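Local coordinates for protein hydroxyethylthiazole kinase (Pyrococcus horikoshii, PDB 3HPD) that probably phosphorylates the hydroxyl group of 4-methyl-5-beta-hydroxyethylthiazole with ATP and magnesium, a step in thiamine diphosphate biosynthesis, at residues L17-T22 with E51-L56; L35-S40 with G202-V207; S74-T79 with L110-D115; P88-P93 with M196-T201; T191-M196 with V219-A224. One frame throughout, in Å; residues are numbered along the deposited sequence.

Contact 1: residues L17-T22 with E51-L56; sequences LVHNIT and EEMIRL
Met53 lies across the flat of the His19 imidazole in a CH-pi contact. Its CG sits 4.1 Å from the centroid of the His19 ring and only 4° off the normal, so the methylene is nearly centred on one face. With CG anti to the backbone N (chi1 177°), His19 holds its ring out from the strand toward helix 51-56.

Van der Waals contact completes the grip on the ring. Ile54 CG1 meets the imidazole edge-on, in its plane, with ND1 of His19 3.4 Å from that carbon. ND1 is buried and has no hydrogen-bonding partner in the model, whereas NE2 is held by the carbonyl of Ala44. At the outer end Leu17 CD2 touches the carbonyl O of Leu56, 3.7 Å away, and its apolar partner is Leu56 CB at 4.3 Å.

This is a helix packed on a parallel strand of the ribokinase-type alpha/beta fold, their axes 144° apart; the His19 side chain lies about 6 Å from that of Met43, predicted to bind substrate. Strand 17-21 runs between strands 40-43 and 59-63, helix 27-37 packs against Val18, Ile54 reaches helix 69-85, and Thr99 of the second subunit packs on Met53.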
# COMPACT_ATOMS: atom_id res chain seq x y z
N LEU A 17 14.03 16.10 2.83
CA LEU A 17 13.38 15.30 1.80
C LEU A 17 14.13 13.97 1.77
O LEU A 17 15.33 13.94 1.52
CB LEU A 17 13.48 15.99 0.43
CG LEU A 17 12.94 15.22 -0.78
CD1 LEU A 17 11.47 14.88 -0.56
CD2 LEU A 17 13.11 16.04 -2.04
N VAL A 18 13.42 12.88 2.04
CA VAL A 18 14.05 11.57 2.06
C VAL A 18 13.59 10.73 0.88
O VAL A 18 12.42 10.35 0.78
CB VAL A 18 13.72 10.83 3.39
CG1 VAL A 18 14.43 9.48 3.43
CG2 VAL A 18 14.13 11.70 4.57
N HIS A 19 14.53 10.45 -0.02
CA HIS A 19 14.26 9.66 -1.21
C HIS A 19 14.27 8.17 -0.89
O HIS A 19 15.27 7.64 -0.42
CB HIS A 19 15.33 9.97 -2.27
CG HIS A 19 15.19 9.16 -3.52
ND1 HIS A 19 16.17 9.10 -4.48
CD2 HIS A 19 14.17 8.38 -3.98
CE1 HIS A 19 15.78 8.32 -5.47
NE2 HIS A 19 14.57 7.87 -5.19
N ASN A 20 13.15 7.50 -1.15
CA ASN A 20 13.03 6.07 -0.89
C ASN A 20 12.93 5.24 -2.17
O ASN A 20 12.10 5.53 -3.04
CB ASN A 20 11.79 5.76 -0.04
CG ASN A 20 11.88 6.32 1.36
OD1 ASN A 20 12.00 5.58 2.34
ND2 ASN A 20 11.81 7.64 1.48
N ILE A 21 13.78 4.23 -2.27
CA ILE A 21 13.73 3.27 -3.38
C ILE A 21 13.42 2.08 -2.49
O ILE A 21 14.32 1.43 -1.95
CB ILE A 21 15.10 3.12 -4.06
CG1 ILE A 21 15.54 4.49 -4.59
CG2 ILE A 21 14.99 2.12 -5.20
CD1 ILE A 21 16.93 4.50 -5.20
N THR A 22 12.13 1.81 -2.33
CA THR A 22 11.71 0.79 -1.39
C THR A 22 10.82 -0.34 -1.91
O THR A 22 10.65 -0.51 -3.11
CB THR A 22 11.05 1.53 -0.20
OG1 THR A 22 10.84 0.62 0.89
CG2 THR A 22 9.72 2.15 -0.64
N GLU A 51 19.12 10.53 -10.95
CA GLU A 51 20.07 11.60 -10.68
C GLU A 51 19.39 12.87 -10.19
O GLU A 51 19.78 13.44 -9.17
CB GLU A 51 20.92 11.91 -11.91
CG GLU A 51 21.91 13.05 -11.69
CD GLU A 51 23.20 12.88 -12.47
OE1 GLU A 51 24.25 12.63 -11.83
OE2 GLU A 51 23.18 12.99 -13.71
N GLU A 52 18.35 13.31 -10.89
CA GLU A 52 17.65 14.53 -10.49
C GLU A 52 16.96 14.41 -9.14
O GLU A 52 16.93 15.36 -8.37
CB GLU A 52 16.63 14.92 -11.56
CG GLU A 52 17.26 15.41 -12.85
CD GLU A 52 16.24 15.59 -13.96
OE1 GLU A 52 15.38 16.47 -13.83
OE2 GLU A 52 16.32 14.84 -14.95
N MET A 53 16.42 13.23 -8.85
CA MET A 53 15.73 13.02 -7.58
C MET A 53 16.71 12.96 -6.40
O MET A 53 16.46 13.54 -5.35
CB MET A 53 14.88 11.74 -7.65
CG MET A 53 13.72 11.74 -6.68
SD MET A 53 12.59 13.13 -6.96
CE MET A 53 11.36 12.39 -8.05
N ILE A 54 17.83 12.26 -6.58
CA ILE A 54 18.82 12.15 -5.51
C ILE A 54 19.49 13.51 -5.27
O ILE A 54 19.93 13.81 -4.16
CB ILE A 54 19.88 11.08 -5.85
CG1 ILE A 54 19.19 9.71 -5.96
CG2 ILE A 54 20.95 11.02 -4.76
CD1 ILE A 54 20.10 8.59 -6.40
N ARG A 55 19.56 14.32 -6.32
CA ARG A 55 20.15 15.66 -6.21
C ARG A 55 19.22 16.51 -5.36
O ARG A 55 19.66 17.35 -4.56
CB ARG A 55 20.25 16.30 -7.60
CG ARG A 55 21.41 15.81 -8.45
CD ARG A 55 21.34 16.48 -9.82
NE ARG A 55 22.56 16.29 -10.60
CZ ARG A 55 22.80 16.92 -11.75
NH1 ARG A 55 21.91 17.77 -12.23
NH2 ARG A 55 23.94 16.71 -12.40
N LEU A 56 17.93 16.28 -5.54
CA LEU A 56 16.88 17.01 -4.84
C LEU A 56 16.80 16.59 -3.37
O LEU A 56 16.56 17.41 -2.49
CB LEU A 56 15.55 16.74 -5.53
CG LEU A 56 14.57 17.88 -5.83
CD1 LEU A 56 15.31 19.08 -6.38
CD2 LEU A 56 13.52 17.38 -6.82

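Contact 2: residues L35-S40 with G202-V207; sequences LALGAS and GAFVAV
Leu37 and Ala39 close on Ala203 and Phe204 where helix 27-37 ends in a Schellman motif. Gly38 is its C-prime residue: at phi 126° the chain leaves the helix, with Ala39 N turned back to Leu34 O and Gly38 N bonding weakly to Leu35 O. A beta carbon at Gly38 would be jammed against the carbonyl O of Leu37. This exit brings two apolar side chains, one on either side of the glycine in sequence, to bear on helix 193-205.

The tight part is wholly buried and wholly apolar. Leu37 uses the single methyl CD2 for both partners: it comes obliquely upon the Phe204 ring at CE2, 3.8 Å off, and stands 4.1 Å from Ala203 CB. Leu37 and Phe204 cross at about a right angle. The Phe204 ring also packs on Ala213, Ser216, Ala217 and Thr220 of helix 210-231, and Leu34 packs on both alanines.

Away from this core the two segments diverge. Leu35 and Ser40 on one side, Ala206 and Val207 on the other, are partly exposed and do not meet across the contact; Val207 instead packs on helix 2-14, while Leu35 touches Val190 of the second subunit. The closest meeting lies at the buried centre, where the methyls of two small residues abut, Ala39 CB and Ala203 CB being 3.7 Å apart.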
# COMPACT_ATOMS: atom_id res chain seq x y z
N LEU A 35 6.13 11.52 7.06
CA LEU A 35 5.32 12.74 7.17
C LEU A 35 4.92 13.02 8.62
O LEU A 35 4.94 14.16 9.07
CB LEU A 35 4.07 12.64 6.29
CG LEU A 35 4.27 12.76 4.78
CD1 LEU A 35 2.95 12.46 4.08
CD2 LEU A 35 4.77 14.15 4.41
N ALA A 36 4.54 11.97 9.35
CA ALA A 36 4.14 12.14 10.74
C ALA A 36 5.30 12.67 11.58
O ALA A 36 5.11 13.52 12.45
CB ALA A 36 3.65 10.81 11.32
N LEU A 37 6.51 12.17 11.32
CA LEU A 37 7.69 12.60 12.07
C LEU A 37 8.02 14.07 11.81
O LEU A 37 8.50 14.78 12.69
CB LEU A 37 8.90 11.74 11.70
CG LEU A 37 10.20 12.09 12.45
CD1 LEU A 37 10.11 11.57 13.88
CD2 LEU A 37 11.39 11.47 11.73
N GLY A 38 7.77 14.51 10.58
CA GLY A 38 8.06 15.89 10.23
C GLY A 38 8.96 16.03 9.00
O GLY A 38 9.41 17.12 8.68
N ALA A 39 9.23 14.92 8.33
CA ALA A 39 10.07 14.94 7.13
C ALA A 39 9.17 14.83 5.90
O ALA A 39 7.95 14.75 6.03
CB ALA A 39 11.07 13.79 7.16
N SER A 40 9.78 14.84 4.72
CA SER A 40 9.03 14.72 3.47
C SER A 40 9.55 13.53 2.67
O SER A 40 10.74 13.43 2.39
CB SER A 40 9.17 15.99 2.63
OG SER A 40 8.60 17.11 3.28
N GLY A 202 16.50 7.76 7.71
CA GLY A 202 16.87 8.59 6.57
C GLY A 202 16.67 10.06 6.89
O GLY A 202 17.47 10.91 6.48
N ALA A 203 15.60 10.37 7.62
CA ALA A 203 15.33 11.75 8.00
C ALA A 203 16.35 12.24 9.02
O ALA A 203 16.87 13.35 8.91
CB ALA A 203 13.91 11.87 8.58
N PHE A 204 16.65 11.42 10.02
CA PHE A 204 17.62 11.80 11.04
C PHE A 204 19.03 11.94 10.51
O PHE A 204 19.76 12.86 10.90
CB PHE A 204 17.61 10.77 12.18
CG PHE A 204 16.46 10.94 13.14
CD1 PHE A 204 16.48 11.94 14.10
CD2 PHE A 204 15.35 10.10 13.06
CE1 PHE A 204 15.41 12.10 14.99
CE2 PHE A 204 14.27 10.25 13.94
CZ PHE A 204 14.31 11.26 14.91
N VAL A 205 19.44 11.06 9.61
CA VAL A 205 20.79 11.11 9.07
C VAL A 205 21.01 12.33 8.18
O VAL A 205 22.14 12.72 7.89
CB VAL A 205 21.15 9.80 8.32
CG1 VAL A 205 20.60 9.82 6.90
CG2 VAL A 205 22.66 9.61 8.32
N ALA A 206 19.92 12.96 7.75
CA ALA A 206 20.01 14.15 6.92
C ALA A 206 20.40 15.36 7.79
O ALA A 206 20.90 16.36 7.27
CB ALA A 206 18.68 14.42 6.22
N VAL A 207 20.17 15.26 9.10
CA VAL A 207 20.48 16.37 9.99
C VAL A 207 21.49 16.10 11.11
O VAL A 207 21.84 17.01 11.86
CB VAL A 207 19.18 16.92 10.64
CG1 VAL A 207 18.23 17.41 9.56
CG2 VAL A 207 18.52 15.85 11.49

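Contact 3: residues S74-T79 with L110-D115; sequences SMVKAT and LSRGVD
Val76 packs a methyl onto the guanidinium of Arg112. CG1 lies 3.3 Å above the plane of that group, displaced toward its rim, and its nearest atom there is Arg112 NE at 3.4 Å. The arginine gets there by an extended chain from CG to NE that runs out from the end of helix 100-112, so a flat charged group is laid on an aliphatic surface. Its nitrogens have partners outside the two segments: NE makes a salt bridge with Glu80 OE2 and NH1 bonds to Glu108 O, two partners that probably limit how the plane can turn.

Van der Waals contact continues at Thr79, whose CG2 points between the base of Arg112 and the turn beyond it, 3.9 Å from Arg112 CB and 3.7 Å from Gly113 O. The two helices joined here belong to successive beta-alpha-beta crossovers of the ribokinase-type fold, helix 69-85 leading into strand 89-92 and helix 100-112 leading out of it toward strand 116-120.

The hydrogen bonding is local to the helix. Thr79 OG1 donates to Met75 O at 2.9 Å, tilted 27° from the carbonyl plane; this bond holds the hydroxyl on that side and leaves CG2 toward Gly113. Thr79 N reaches the same oxygen from the opposite face. Replacing Thr79 by alanine removes both branches and would probably open a gap against Arg112 CB and Gly113 O while leaving Met75 O one bond short. Gly113 O, which the methyl only touches, accepts a hydrogen bond from Asn83 ND2.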
# COMPACT_ATOMS: atom_id res chain seq x y z
N SER A 74 18.35 -0.06 -10.30
CA SER A 74 18.07 1.27 -9.78
C SER A 74 18.74 1.51 -8.43
O SER A 74 19.29 2.58 -8.19
CB SER A 74 16.55 1.48 -9.64
OG SER A 74 15.92 1.57 -10.91
N MET A 75 18.69 0.52 -7.55
CA MET A 75 19.29 0.64 -6.23
C MET A 75 20.81 0.78 -6.25
O MET A 75 21.38 1.58 -5.50
CB MET A 75 18.89 -0.56 -5.37
CG MET A 75 17.41 -0.59 -5.05
SD MET A 75 16.92 -2.15 -4.30
CE MET A 75 15.15 -1.88 -4.11
N VAL A 76 21.46 0.01 -7.12
CA VAL A 76 22.91 0.08 -7.23
C VAL A 76 23.32 1.42 -7.83
O VAL A 76 24.28 2.04 -7.38
CB VAL A 76 23.45 -1.08 -8.09
CG1 VAL A 76 24.93 -0.88 -8.38
CG2 VAL A 76 23.24 -2.41 -7.34
N LYS A 77 22.59 1.86 -8.85
CA LYS A 77 22.88 3.13 -9.50
C LYS A 77 22.66 4.27 -8.52
O LYS A 77 23.44 5.22 -8.47
CB LYS A 77 21.97 3.31 -10.72
CG LYS A 77 22.29 4.55 -11.56
CD LYS A 77 23.68 4.45 -12.19
CE LYS A 77 24.00 5.70 -13.00
NZ LYS A 77 25.37 5.65 -13.59
N ALA A 78 21.58 4.19 -7.75
CA ALA A 78 21.26 5.21 -6.76
C ALA A 78 22.38 5.32 -5.73
O ALA A 78 22.75 6.42 -5.32
CB ALA A 78 19.96 4.88 -6.06
N THR A 79 22.91 4.18 -5.32
CA THR A 79 23.98 4.16 -4.33
C THR A 79 25.21 4.87 -4.89
O THR A 79 25.87 5.63 -4.19
CB THR A 79 24.36 2.71 -3.95
OG1 THR A 79 23.21 2.07 -3.37
CG2 THR A 79 25.50 2.69 -2.94
N LEU A 110 26.61 -2.54 -0.17
CA LEU A 110 27.53 -2.29 0.93
C LEU A 110 28.97 -2.10 0.43
O LEU A 110 29.74 -1.33 1.02
CB LEU A 110 27.48 -3.44 1.94
CG LEU A 110 26.24 -3.46 2.85
CD1 LEU A 110 26.08 -4.81 3.51
CD2 LEU A 110 26.38 -2.35 3.88
N SER A 111 29.32 -2.79 -0.64
CA SER A 111 30.66 -2.69 -1.20
C SER A 111 30.90 -1.28 -1.73
O SER A 111 32.00 -0.75 -1.62
CB SER A 111 30.85 -3.70 -2.34
OG SER A 111 32.18 -3.69 -2.80
N ARG A 112 29.87 -0.68 -2.30
CA ARG A 112 29.98 0.67 -2.82
C ARG A 112 29.99 1.66 -1.66
O ARG A 112 30.60 2.73 -1.75
CB ARG A 112 28.85 0.95 -3.81
CG ARG A 112 29.02 0.13 -5.08
CD ARG A 112 27.84 0.26 -6.02
NE ARG A 112 28.10 -0.38 -7.31
CZ ARG A 112 28.30 -1.69 -7.47
NH1 ARG A 112 28.28 -2.51 -6.43
NH2 ARG A 112 28.51 -2.17 -8.69
N GLY A 113 29.31 1.31 -0.57
CA GLY A 113 29.29 2.17 0.59
C GLY A 113 27.98 2.81 0.98
O GLY A 113 27.33 3.48 0.16
N VAL A 114 27.58 2.61 2.23
CA VAL A 114 26.36 3.19 2.77
C VAL A 114 26.73 3.87 4.08
O VAL A 114 27.82 3.65 4.61
CB VAL A 114 25.26 2.12 3.05
CG1 VAL A 114 25.00 1.31 1.79
CG2 VAL A 114 25.69 1.22 4.20
N ASP A 115 25.84 4.70 4.60
CA ASP A 115 26.10 5.42 5.84
C ASP A 115 25.48 4.74 7.05
O ASP A 115 25.96 4.91 8.17
CB ASP A 115 25.60 6.85 5.70
CG ASP A 115 26.36 7.62 4.64
OD1 ASP A 115 27.48 8.08 4.94
OD2 ASP A 115 25.87 7.72 3.49

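Contact 4: residues P88-P93 with M196-T201; sequences PIVLDP and MVAALT
Val90 and Asp92 face Ala198 and Thr201 where a central strand of the ribokinase-type alpha/beta fold lies against helix 193-205. The axes of strand 89-92 and helix 196-201 approach to 8.4 Å and run nearly antiparallel, at 174°, so the strand's early residues meet the later turn of the helix segment and its last residues the earlier turn.

Val90 comes first and divides its two methyls between two turns. CG1 rests on the carbonyl O of Ala198 at 3.6 Å, while CG2 meets the Thr201 methyl CG2 at 3.9 Å. The Thr201 OG1 bond to Val197 O, made from above the carbonyl plane and 37° out of it, is consistent with CG2 being the branch toward the strand. The backbone N of Thr201 reaches the same oxygen from the opposite face, as a separate bond of the helix.

Next in order, Leu91 points away from the helix, as strand alternation requires, and packs with Leu110 and Val114 on the other side of the sheet.

Asp92 turns back to the helix. Its carboxylate is paired with Lys118, predicted to bind ATP, by a salt bridge at OD2; the strand end therefore lies beside the probable nucleotide site. Ala198, having only a methyl, lets the acid lie close against the helix: Asp92 CB stands 3.8 Å from Ala198 CB, and Asp92 OD2, the oxygen engaged by the lysine, is 3.5 Å from that same methyl.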
# COMPACT_ATOMS: atom_id res chain seq x y z
N PRO A 88 23.68 11.03 2.31
CA PRO A 88 23.70 9.83 3.14
C PRO A 88 22.76 8.73 2.67
O PRO A 88 21.64 9.00 2.22
CB PRO A 88 23.36 10.36 4.53
CG PRO A 88 22.49 11.54 4.24
CD PRO A 88 23.21 12.20 3.08
N ILE A 89 23.22 7.48 2.77
CA ILE A 89 22.44 6.33 2.35
C ILE A 89 22.12 5.38 3.51
O ILE A 89 23.00 5.04 4.30
CB ILE A 89 23.20 5.51 1.28
CG1 ILE A 89 23.53 6.40 0.09
CG2 ILE A 89 22.37 4.30 0.85
CD1 ILE A 89 24.55 5.80 -0.85
N VAL A 90 20.86 4.97 3.60
CA VAL A 90 20.42 4.02 4.62
C VAL A 90 19.98 2.76 3.89
O VAL A 90 19.15 2.82 2.98
CB VAL A 90 19.20 4.55 5.42
CG1 VAL A 90 18.77 3.49 6.44
CG2 VAL A 90 19.56 5.85 6.12
N LEU A 91 20.54 1.62 4.27
CA LEU A 91 20.18 0.36 3.63
C LEU A 91 19.49 -0.59 4.60
O LEU A 91 20.00 -0.85 5.69
CB LEU A 91 21.42 -0.34 3.07
CG LEU A 91 21.19 -1.79 2.59
CD1 LEU A 91 20.27 -1.79 1.36
CD2 LEU A 91 22.53 -2.43 2.26
N ASP A 92 18.33 -1.10 4.21
CA ASP A 92 17.61 -2.07 5.03
C ASP A 92 17.61 -3.33 4.17
O ASP A 92 16.83 -3.44 3.21
CB ASP A 92 16.17 -1.62 5.29
CG ASP A 92 15.49 -2.47 6.34
OD1 ASP A 92 15.80 -3.68 6.40
OD2 ASP A 92 14.65 -1.94 7.10
N PRO A 93 18.49 -4.29 4.49
CA PRO A 93 18.65 -5.56 3.79
C PRO A 93 17.56 -6.58 4.08
O PRO A 93 17.86 -7.72 4.48
CB PRO A 93 20.02 -6.03 4.28
CG PRO A 93 19.95 -5.66 5.73
CD PRO A 93 19.34 -4.25 5.70
N MET A 196 10.05 0.97 8.64
CA MET A 196 9.63 2.30 9.04
C MET A 196 10.83 2.96 9.72
O MET A 196 11.12 4.13 9.50
CB MET A 196 8.47 2.25 10.03
CG MET A 196 7.15 1.79 9.44
SD MET A 196 5.88 1.72 10.73
CE MET A 196 4.40 1.60 9.73
N VAL A 197 11.53 2.19 10.55
CA VAL A 197 12.70 2.71 11.26
C VAL A 197 13.80 3.11 10.28
O VAL A 197 14.46 4.13 10.47
CB VAL A 197 13.25 1.67 12.26
CG1 VAL A 197 14.55 2.18 12.87
CG2 VAL A 197 12.23 1.42 13.36
N ALA A 198 13.98 2.33 9.22
CA ALA A 198 15.00 2.65 8.22
C ALA A 198 14.64 3.96 7.54
O ALA A 198 15.50 4.81 7.30
CB ALA A 198 15.10 1.53 7.19
N ALA A 199 13.36 4.13 7.22
CA ALA A 199 12.90 5.36 6.56
C ALA A 199 13.09 6.57 7.48
O ALA A 199 13.53 7.63 7.03
CB ALA A 199 11.43 5.23 6.16
N LEU A 200 12.75 6.41 8.75
CA LEU A 200 12.90 7.50 9.72
C LEU A 200 14.37 7.84 9.90
O LEU A 200 14.74 9.01 10.06
CB LEU A 200 12.29 7.11 11.07
CG LEU A 200 10.78 6.86 11.07
CD1 LEU A 200 10.36 6.36 12.44
CD2 LEU A 200 10.04 8.13 10.71
N THR A 201 15.22 6.82 9.88
CA THR A 201 16.65 7.01 10.02
C THR A 201 17.13 7.91 8.88
O THR A 201 18.04 8.72 9.04
CB THR A 201 17.41 5.67 9.97
OG1 THR A 201 17.04 4.89 11.11
CG2 THR A 201 18.92 5.90 9.98

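Contact 5: residues T191-M196 with V219-A224; sequences TGTGCM and VTFGIA. With PO4 (phosphate ion), chain B.
Phe221 brings the far end of its ring against both Met196 and Thr193 and meets a sulfur on one and a carbonyl on the other. The Met196 contact is Met-aromatic but oblique: SD lies 4.8 Å from the Phe221 centroid, 70° off the ring normal, and 3.8 Å from CE1. At CE2 the ring comes obliquely to Thr193 O, 3.9 Å away, and CZ lies 4.1 Å from Thr193 CB. A trans first torsion (chi1 -173°) stretches Phe221 out from helix 210-231, reaching across to helix 193-205. An alanine here removes the whole ring and would probably leave a gap beside Thr193 and deprive the Met196 sulfur of its aromatic partner.

Elsewhere on this first helical turn, a phosphate ion, probably from the crystallisation liquor, accepts a weak bond at O2 from Gly194 N, 3.0 Å long. A beta carbon at Gly194 would collide with that oxygen. Gly192, predicted to bind substrate, occupies the N-cap position, right before the helix begins at Thr193, and its carbonyl receives Met196 N. A glycine-rich helix start with the Gly194 amide near a phosphate is consistent with the anion hole of ribokinase-type kinases.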
# COMPACT_ATOMS: atom_id res chain seq x y z
N THR A 191 3.37 -5.30 9.74
CA THR A 191 4.42 -5.50 8.75
C THR A 191 5.25 -4.27 8.41
O THR A 191 4.74 -3.14 8.38
CB THR A 191 3.83 -6.10 7.44
OG1 THR A 191 4.91 -6.61 6.64
CG2 THR A 191 3.08 -5.03 6.66
N GLY A 192 6.53 -4.50 8.17
CA GLY A 192 7.44 -3.42 7.80
C GLY A 192 7.75 -2.38 8.85
O GLY A 192 8.02 -1.22 8.51
N THR A 193 7.73 -2.75 10.13
CA THR A 193 8.04 -1.79 11.17
C THR A 193 9.54 -1.47 11.17
O THR A 193 9.94 -0.33 11.42
CB THR A 193 7.60 -2.29 12.56
OG1 THR A 193 8.05 -3.63 12.75
CG2 THR A 193 6.07 -2.23 12.67
N GLY A 194 10.36 -2.47 10.88
CA GLY A 194 11.79 -2.22 10.82
C GLY A 194 12.06 -1.31 9.64
O GLY A 194 12.97 -0.48 9.66
N CYS A 195 11.24 -1.46 8.59
CA CYS A 195 11.38 -0.64 7.39
C CYS A 195 10.99 0.80 7.71
O CYS A 195 11.53 1.74 7.13
CB CYS A 195 10.51 -1.20 6.27
SG CYS A 195 10.96 -2.90 5.78
N MET A 196 10.05 0.97 8.64
CA MET A 196 9.63 2.30 9.04
C MET A 196 10.83 2.96 9.72
O MET A 196 11.12 4.13 9.50
CB MET A 196 8.47 2.25 10.03
CG MET A 196 7.15 1.79 9.44
SD MET A 196 5.88 1.72 10.73
CE MET A 196 4.40 1.60 9.73
N VAL A 219 15.03 5.15 19.19
CA VAL A 219 14.42 5.61 20.43
C VAL A 219 13.06 6.24 20.14
O VAL A 219 12.06 5.93 20.78
CB VAL A 219 15.32 6.63 21.15
CG1 VAL A 219 14.55 7.34 22.26
CG2 VAL A 219 16.54 5.92 21.72
N THR A 220 13.04 7.13 19.15
CA THR A 220 11.80 7.80 18.78
C THR A 220 10.71 6.81 18.37
O THR A 220 9.58 6.90 18.84
CB THR A 220 12.04 8.80 17.63
OG1 THR A 220 12.93 9.83 18.08
CG2 THR A 220 10.73 9.43 17.19
N PHE A 221 11.06 5.87 17.51
CA PHE A 221 10.07 4.89 17.05
C PHE A 221 9.68 3.93 18.17
O PHE A 221 8.52 3.53 18.28
CB PHE A 221 10.62 4.09 15.86
CG PHE A 221 9.60 3.19 15.23
CD1 PHE A 221 8.60 3.71 14.42
CD2 PHE A 221 9.63 1.81 15.46
CE1 PHE A 221 7.63 2.88 13.85
CE2 PHE A 221 8.67 0.97 14.89
CZ PHE A 221 7.67 1.51 14.08
N GLY A 222 10.66 3.55 18.99
CA GLY A 222 10.40 2.65 20.09
C GLY A 222 9.42 3.25 21.08
O GLY A 222 8.53 2.56 21.60
N ILE A 223 9.58 4.54 21.35
CA ILE A 223 8.69 5.25 22.26
C ILE A 223 7.30 5.37 21.63
O ILE A 223 6.28 5.22 22.32
CB ILE A 223 9.22 6.67 22.58
CG1 ILE A 223 10.53 6.56 23.36
CG2 ILE A 223 8.17 7.45 23.38
CD1 ILE A 223 11.17 7.91 23.71
N ALA A 224 7.25 5.63 20.33
CA ALA A 224 5.97 5.76 19.64
C ALA A 224 5.22 4.44 19.76
O ALA A 224 3.99 4.42 19.93
CB ALA A 224 6.19 6.11 18.16
P PO4 B . 11.97 -6.25 11.88
O1 PO4 B . 13.33 -6.47 11.36
O2 PO4 B . 11.16 -5.32 10.83
O3 PO4 B . 12.05 -5.29 13.17
O4 PO4 B . 11.12 -7.42 12.21

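Following the chain from the N terminus, contact 1 opens first and closes a short loop at 51-56, tying strand 17-21 to helix 50-56. Contact 2 opens inside that loop and closes only at 202-207, so the two cross; a probable backbone hydrogen bond from Val18 N to Ser40 O joins them. Contacts 3 and 4 both nest within contact 2 and cross each other, because 88-93 lies between the segments of contact 3. The helices of contact 3 and helix 193-205 of contact 4 flank strand 89-92 on opposite faces of the sheet. Contact 5 crosses contacts 2 and 4. Contacts 2, 4 and 5 thus join helix 193-205 to helix 27-37, the sheet and helix 210-231.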